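Local coordinates for 34L protein (Yaba-like disease virus, PDB 1SFU) that uses this N-terminal Zalpha domain to bind left-handed Z-DNA and probably blocks host antiviral responses to double-stranded RNA, at residues C[32-35]-C[36-40]. Numbering follows the deposited sequence.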
ATOM      1  N   ALA C  32      -8.622   8.391  10.208  1.00 23.78           N
ATOM      2  CA  ALA C  32      -8.845   8.704   8.806  1.00 25.37           C
ATOM      3  C   ALA C  32     -10.300   8.436   8.442  1.00 27.12           C
ATOM      4  O   ALA C  32     -10.928   9.230   7.738  1.00 25.85           O
ATOM      5  CB  ALA C  32      -7.925   7.873   7.925  1.00 25.71           C
ATOM      6  N   ILE C  33     -10.832   7.316   8.923  1.00 27.28           N
ATOM      7  CA  ILE C  33     -12.212   6.959   8.624  1.00 29.86           C
ATOM      8  C   ILE C  33     -13.177   8.042   9.107  1.00 30.37           C
ATOM      9  O   ILE C  33     -14.117   8.405   8.399  1.00 30.81           O
ATOM     10  CB  ILE C  33     -12.599   5.604   9.259  1.00 29.92           C
ATOM     11  CG1 ILE C  33     -14.079   5.326   9.016  1.00 31.31           C
ATOM     12  CG2 ILE C  33     -12.304   5.616  10.743  1.00 29.75           C
ATOM     13  CD1 ILE C  33     -14.460   5.310   7.541  1.00 33.87           C
ATOM     14  N   SER C  34     -12.946   8.560  10.310  1.00 32.00           N
ATOM     15  CA  SER C  34     -13.809   9.608  10.840  1.00 33.05           C
ATOM     16  C   SER C  34     -13.700  10.866   9.984  1.00 33.26           C
ATOM     17  O   SER C  34     -14.712  11.453   9.589  1.00 33.43           O
ATOM     18  CB  SER C  34     -13.428   9.941  12.279  1.00 34.73           C
ATOM     19  OG  SER C  34     -14.234  10.997  12.766  1.00 37.57           O
ATOM     20  N   LEU C  35     -12.469  11.275   9.694  1.00 32.43           N
ATOM     21  CA  LEU C  35     -12.239  12.460   8.882  1.00 32.28           C
ATOM     22  C   LEU C  35     -12.854  12.295   7.501  1.00 32.28           C
ATOM     23  O   LEU C  35     -13.498  13.208   6.984  1.00 31.60           O
ATOM     24  CB  LEU C  35     -10.741  12.733   8.756  1.00 31.97           C
ATOM     25  CG  LEU C  35     -10.072  13.277  10.017  1.00 32.98           C
ATOM     26  CD1 LEU C  35      -8.567  13.384   9.793  1.00 20.04           C
ATOM     27  CD2 LEU C  35     -10.657  14.645  10.352  1.00 20.04           C
ATOM     28  N   SER C  36     -12.648  11.129   6.900  1.00 32.82           N
ATOM     29  CA  SER C  36     -13.204  10.852   5.581  1.00 35.22           C
ATOM     30  C   SER C  36     -14.718  11.008   5.626  1.00 36.84           C
ATOM     31  O   SER C  36     -15.337  11.492   4.680  1.00 37.12           O
ATOM     32  CB  SER C  36     -12.870   9.424   5.149  1.00 34.82           C
ATOM     33  OG  SER C  36     -13.690   9.027   4.064  1.00 36.15           O
ATOM     34  N   ASN C  37     -15.299  10.591   6.744  1.00 38.70           N
ATOM     35  CA  ASN C  37     -16.737  10.652   6.942  1.00 41.38           C
ATOM     36  C   ASN C  37     -17.267  12.085   7.030  1.00 42.97           C
ATOM     37  O   ASN C  37     -18.333  12.391   6.490  1.00 44.21           O
ATOM     38  CB  ASN C  37     -17.096   9.866   8.204  1.00 41.15           C
ATOM     39  CG  ASN C  37     -18.586   9.752   8.421  1.00 42.18           C
ATOM     40  OD1 ASN C  37     -19.361   9.658   7.474  1.00 20.04           O
ATOM     41  ND2 ASN C  37     -18.996   9.734   9.676  1.00 20.04           N
ATOM     42  N   ARG C  38     -16.521  12.963   7.697  1.00 44.22           N
ATOM     43  CA  ARG C  38     -16.940  14.354   7.850  1.00 45.03           C
ATOM     44  C   ARG C  38     -16.730  15.170   6.585  1.00 44.13           C
ATOM     45  O   ARG C  38     -17.663  15.777   6.063  1.00 43.92           O
ATOM     46  CB  ARG C  38     -16.182  15.026   8.997  1.00 48.00           C
ATOM     47  CG  ARG C  38     -16.372  14.384  10.361  1.00 53.41           C
ATOM     48  CD  ARG C  38     -15.809  15.290  11.454  1.00 57.94           C
ATOM     49  NE  ARG C  38     -15.487  14.567  12.685  1.00 62.72           N
ATOM     50  CZ  ARG C  38     -16.361  13.870  13.408  1.00 64.72           C
ATOM     51  NH1 ARG C  38     -17.632  13.790  13.031  1.00 66.02           N
ATOM     52  NH2 ARG C  38     -15.963  13.252  14.513  1.00 65.26           N
ATOM     53  N   LEU C  39     -15.497  15.186   6.098  1.00 42.66           N
ATOM     54  CA  LEU C  39     -15.161  15.950   4.906  1.00 42.51           C
ATOM     55  C   LEU C  39     -15.703  15.317   3.629  1.00 42.16           C
ATOM     56  O   LEU C  39     -15.470  15.826   2.535  1.00 41.25           O
ATOM     57  CB  LEU C  39     -13.639  16.113   4.806  1.00 41.47           C
ATOM     58  CG  LEU C  39     -12.939  16.874   5.940  1.00 40.34           C
ATOM     59  CD1 LEU C  39     -13.093  16.127   7.246  1.00 40.54           C
ATOM     60  CD2 LEU C  39     -11.466  17.029   5.611  1.00 40.72           C
ATOM     61  N   LYS C  40     -16.431  14.213   3.773  1.00 42.74           N
ATOM     62  CA  LYS C  40     -17.000  13.506   2.625  1.00 43.13           C
ATOM     63  C   LYS C  40     -15.947  13.314   1.544  1.00 42.98           C
ATOM     64  O   LYS C  40     -16.181  13.603   0.371  1.00 42.80           O
ATOM     65  CB  LYS C  40     -18.186  14.285   2.055  1.00 42.91           C
ATOM     66  CG  LYS C  40     -19.367  14.384   2.999  1.00 43.31           C
ATOM     67  CD  LYS C  40     -20.015  13.029   3.211  1.00 44.50           C
ATOM     68  CE  LYS C  40     -21.143  13.106   4.229  1.00 44.02           C
ATOM     69  NZ  LYS C  40     -20.625  13.467   5.576  1.00 43.58           N
TER
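Four successive i to i+4 backbone hydrogen bonds link 32-35 to 36-39: S36 N to A32 O, the shortest at 2.7 Å, N37 N to I33 O, R38 N to S34 O and L39 N to L35 O. R38 N also makes a weak bond to L35 O. One turn apart on the outer surface, S34 and R38 meet through their polar ends. The R38 chain runs extended from CG to NE, back along the helix, and lays its guanidinium so that S34 OG sits over one face, 3.3 Å from R38 NH2; the angle is too poor for a hydrogen bond. S34 has OG anti to its own N (chi1 178°), which turns the hydroxyl to that face. This short helix, 32-38, precedes the recognition helix 43-55 in the winged helix-turn-helix fold of Zalpha domains. L35 and L39 turn towards helices 43-55 and 11-22: L35, the buried residue, packs on I46 and L50, L39 rests on L16, and both leucines also touch E20. The two meet through L35 CD2 and L39 CD1, 4.2 Å apart. Past the last turn K40 takes a positive phi of 48°, and its side chain curls back so that K40 NZ donates to N37 O at 2.7 Å, almost in line with the carbonyl. S36 OG is hydrogen-bonded to I41 O, tying the helix to the turn that follows.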